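Local coordinates for protein cellulosomal scaffoldin (Bacteroides cellulosolvens, PDB 2Y3N) that serves as a cellulosome scaffold, here through a type II cohesin domain that binds the dockerin-bearing chain of a family-48 glycoside hydrolase, at residues 74-79 against 93-98. Sequence-based numbering, arbitrary orientation.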
ATOM      1  N   PHE C  74      13.066  11.290   4.213  1.00 21.09           N
ATOM      2  CA  PHE C  74      12.229  11.840   5.269  1.00 21.19           C
ATOM      3  C   PHE C  74      11.753  10.672   6.156  1.00 20.83           C
ATOM      4  O   PHE C  74      10.579  10.574   6.508  1.00 21.83           O
ATOM      5  CB  PHE C  74      11.056  12.676   4.676  1.00 20.32           C
ATOM      6  CG  PHE C  74      11.507  13.746   3.709  1.00 23.47           C
ATOM      7  CD1 PHE C  74      12.352  14.795   4.127  1.00 23.65           C
ATOM      8  CD2 PHE C  74      11.137  13.700   2.382  1.00 20.44           C
ATOM      9  CE1 PHE C  74      12.746  15.753   3.223  1.00 23.59           C
ATOM     10  CE2 PHE C  74      11.555  14.667   1.480  1.00 24.06           C
ATOM     11  CZ  PHE C  74      12.383  15.653   1.890  1.00 22.85           C
ATOM     12  N   ASN C  75      12.702   9.836   6.546  1.00 21.32           N
ATOM     13  CA  ASN C  75      12.435   8.537   7.235  1.00 21.73           C
ATOM     14  C   ASN C  75      11.328   7.734   6.519  1.00 21.11           C
ATOM     15  O   ASN C  75      10.216   7.456   7.104  1.00 22.24           O
ATOM     16  CB  ASN C  75      12.106   8.720   8.717  1.00 21.14           C
ATOM     17  CG  ASN C  75      13.267   9.262   9.520  1.00 25.43           C
ATOM     18  OD1 ASN C  75      13.820   8.549  10.365  1.00 30.81           O
ATOM     19  ND2 ASN C  75      13.624  10.513   9.297  1.00 28.01           N
ATOM     20  N   ALA C  76      11.594   7.422   5.265  1.00 21.13           N
ATOM     21  CA  ALA C  76      10.588   6.726   4.377  1.00 20.69           C
ATOM     22  C   ALA C  76      10.489   5.297   4.850  1.00 20.71           C
ATOM     23  O   ALA C  76      11.498   4.570   4.841  1.00 22.10           O
ATOM     24  CB  ALA C  76      10.978   6.788   2.934  1.00 19.71           C
ATOM     25  N   THR C  77       9.293   4.887   5.313  1.00 18.83           N
ATOM     26  CA  THR C  77       9.180   3.609   6.038  1.00 19.66           C
ATOM     27  C   THR C  77       8.076   2.715   5.413  1.00 18.80           C
ATOM     28  O   THR C  77       7.029   3.241   4.992  1.00 18.18           O
ATOM     29  CB  THR C  77       8.853   3.885   7.494  1.00 20.92           C
ATOM     30  OG1 THR C  77       9.761   4.888   8.033  1.00 21.00           O
ATOM     31  CG2 THR C  77       8.960   2.589   8.341  1.00 25.69           C
ATOM     32  N   ASP C  78       8.341   1.394   5.362  1.00 17.68           N
ATOM     33  CA  ASP C  78       7.361   0.431   4.777  1.00 15.72           C
ATOM     34  C   ASP C  78       6.560  -0.268   5.822  1.00 16.30           C
ATOM     35  O   ASP C  78       7.005  -0.440   6.978  1.00 18.61           O
ATOM     36  CB  ASP C  78       8.102  -0.631   3.919  1.00 14.19           C
ATOM     37  CG  ASP C  78       8.834  -0.037   2.771  1.00 17.40           C
ATOM     38  OD1 ASP C  78       8.346   0.959   2.244  1.00 15.59           O
ATOM     39  OD2 ASP C  78       9.903  -0.574   2.410  1.00 16.17           O
ATOM     40  N   MET C  79       5.353  -0.697   5.435  1.00 19.50           N
ATOM     41  CA  MET C  79       4.512  -1.557   6.273  1.00 20.51           C
ATOM     42  C   MET C  79       3.952  -2.646   5.344  1.00 20.71           C
ATOM     43  O   MET C  79       3.502  -2.364   4.240  1.00 19.07           O
ATOM     44  CB  MET C  79       3.348  -0.780   6.894  1.00 20.63           C
ATOM     45  CG  MET C  79       3.782   0.341   7.951  1.00 27.25           C
ATOM     46  SD  MET C  79       4.112  -0.331   9.637  1.00 33.53           S
ATOM     47  CE  MET C  79       5.208   1.013  10.159  1.00 29.95           C
ATOM     48  N   ARG C  93       3.526   2.666   2.459  1.00 17.75           N
ATOM     49  CA  ARG C  93       4.768   3.385   2.724  1.00 15.42           C
ATOM     50  C   ARG C  93       4.422   4.828   3.052  1.00 16.30           C
ATOM     51  O   ARG C  93       3.502   5.409   2.466  1.00 16.06           O
ATOM     52  CB  ARG C  93       5.646   3.334   1.504  1.00 10.93           C
ATOM     53  CG  ARG C  93       7.063   3.960   1.625  1.00 13.46           C
ATOM     54  CD  ARG C  93       7.821   3.629   0.379  1.00 16.84           C
ATOM     55  NE  ARG C  93       9.132   4.260   0.286  1.00 17.11           N
ATOM     56  CZ  ARG C  93      10.259   3.827   0.842  1.00 20.74           C
ATOM     57  NH1 ARG C  93      10.233   2.844   1.708  1.00 20.76           N
ATOM     58  NH2 ARG C  93      11.421   4.479   0.630  1.00 15.36           N
ATOM     59  N   LEU C  94       5.239   5.447   3.891  1.00 15.88           N
ATOM     60  CA  LEU C  94       5.021   6.794   4.256  1.00 17.18           C
ATOM     61  C   LEU C  94       6.316   7.528   4.586  1.00 19.47           C
ATOM     62  O   LEU C  94       7.338   6.882   4.884  1.00 20.69           O
ATOM     63  CB  LEU C  94       4.016   6.918   5.410  1.00 17.40           C
ATOM     64  CG  LEU C  94       4.559   6.771   6.820  1.00 21.88           C
ATOM     65  CD1 LEU C  94       3.497   7.328   7.818  1.00 25.89           C
ATOM     66  CD2 LEU C  94       4.957   5.336   7.117  1.00 19.17           C
ATOM     67  N   TYR C  95       6.312   8.850   4.408  1.00 18.00           N
ATOM     68  CA  TYR C  95       7.431   9.673   5.015  1.00 18.31           C
ATOM     69  C   TYR C  95       7.073   9.821   6.468  1.00 18.82           C
ATOM     70  O   TYR C  95       6.007  10.391   6.814  1.00 20.72           O
ATOM     71  CB  TYR C  95       7.525  10.990   4.296  1.00 15.30           C
ATOM     72  CG  TYR C  95       8.115  10.944   2.933  1.00 11.98           C
ATOM     73  CD1 TYR C  95       9.227  10.121   2.640  1.00 18.49           C
ATOM     74  CD2 TYR C  95       7.626  11.799   1.924  1.00 17.43           C
ATOM     75  CE1 TYR C  95       9.835  10.161   1.402  1.00 17.11           C
ATOM     76  CE2 TYR C  95       8.231  11.841   0.686  1.00 13.33           C
ATOM     77  CZ  TYR C  95       9.336  11.036   0.439  1.00 14.33           C
ATOM     78  OH  TYR C  95       9.906  11.082  -0.765  1.00 17.47           O
ATOM     79  N   MET C  96       7.831   9.174   7.356  1.00 18.80           N
ATOM     80  CA  MET C  96       7.534   9.261   8.746  1.00 20.58           C
ATOM     81  C   MET C  96       7.897  10.635   9.312  1.00 21.86           C
ATOM     82  O   MET C  96       7.208  11.143  10.219  1.00 21.08           O
ATOM     83  CB  MET C  96       8.275   8.192   9.542  1.00 22.30           C
ATOM     84  CG  MET C  96       7.727   8.007  10.858  1.00 29.31           C
ATOM     85  SD  MET C  96       6.525   6.712  10.711  1.00 42.38           S
ATOM     86  CE  MET C  96       7.597   5.297  10.697  1.00 40.77           C
ATOM     87  N   ASN C  97       8.968  11.253   8.799  1.00 23.57           N
ATOM     88  CA  ASN C  97       9.341  12.568   9.300  1.00 24.35           C
ATOM     89  C   ASN C  97       8.545  13.646   8.536  1.00 24.85           C
ATOM     90  O   ASN C  97       9.076  14.298   7.626  1.00 23.96           O
ATOM     91  CB  ASN C  97      10.834  12.809   9.138  1.00 24.59           C
ATOM     92  CG  ASN C  97      11.314  14.032   9.917  1.00 25.34           C
ATOM     93  OD1 ASN C  97      10.534  14.921  10.279  1.00 24.22           O
ATOM     94  ND2 ASN C  97      12.623  14.111  10.117  1.00 26.14           N
ATOM     95  N   LEU C  98       7.260  13.761   8.880  1.00 23.98           N
ATOM     96  CA  LEU C  98       6.354  14.682   8.219  1.00 24.41           C
ATOM     97  C   LEU C  98       6.787  16.117   8.308  1.00 24.36           C
ATOM     98  O   LEU C  98       6.809  16.807   7.300  1.00 23.48           O
ATOM     99  CB  LEU C  98       4.907  14.515   8.746  1.00 23.70           C
ATOM    100  CG  LEU C  98       4.357  13.103   8.496  1.00 23.69           C
ATOM    101  CD1 LEU C  98       3.035  12.963   9.198  1.00 26.14           C
ATOM    102  CD2 LEU C  98       4.211  12.834   6.976  1.00 21.63           C
TER
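Arg93 reaches across to the neighbouring strand and meets Asp78 in a salt bridge, NH1 of Arg93 lying 2.7 Å from OD1 of Asp78. The acceptor sits in the guanidinium plane, whereas NH1 approaches from above the carboxylate plane. Because CG stands anti to the backbone N (chi1 -176°) and the chain runs extended to NE, the guanidinium also slides over Ala76, whose small CB fits beneath one face, 3.3 Å from Arg93 NH2. Tyr66 steadies the pair, sharing a hydrogen bond with Asp78 OD2 and a cation-pi contact with Arg93, while NE bonds to Leu70 O. With an alanine here instead of Arg93, the Asp78 carboxylate would probably lose its charged mate, Leu70 O its donor and Tyr66 its cation.

Further along the same face, Phe74 turns its edge onto Tyr95 in a T-shaped stack, CD2 over the middle of the ring and the planes at 89°; two flat aromatics suit such a fit, and a tyrosine adds a hydroxyl, bonded to Glu108 and Gly72.

On the other face, the Thr77 hydroxyl, short enough to turn back on its own strand, donates to Asn75 O (2.8 Å from OG1), which Met96 N grips from the opposite side of the carbonyl plane. The flexible, bent Met96 chain lays CE against OG1 and CB of Thr77. Thr77 and Leu94 exchange both backbone bonds. Beyond the last bridge, Asn97 N bonds to Phe74 O.

Asn75 OD1 bonds to Ser50 of the partner hydrolase chain, and Met96 packs on its Ala53, placing this antiparallel beta hairpin of strands 76-80 and 88-95 at the cohesin-dockerin interface.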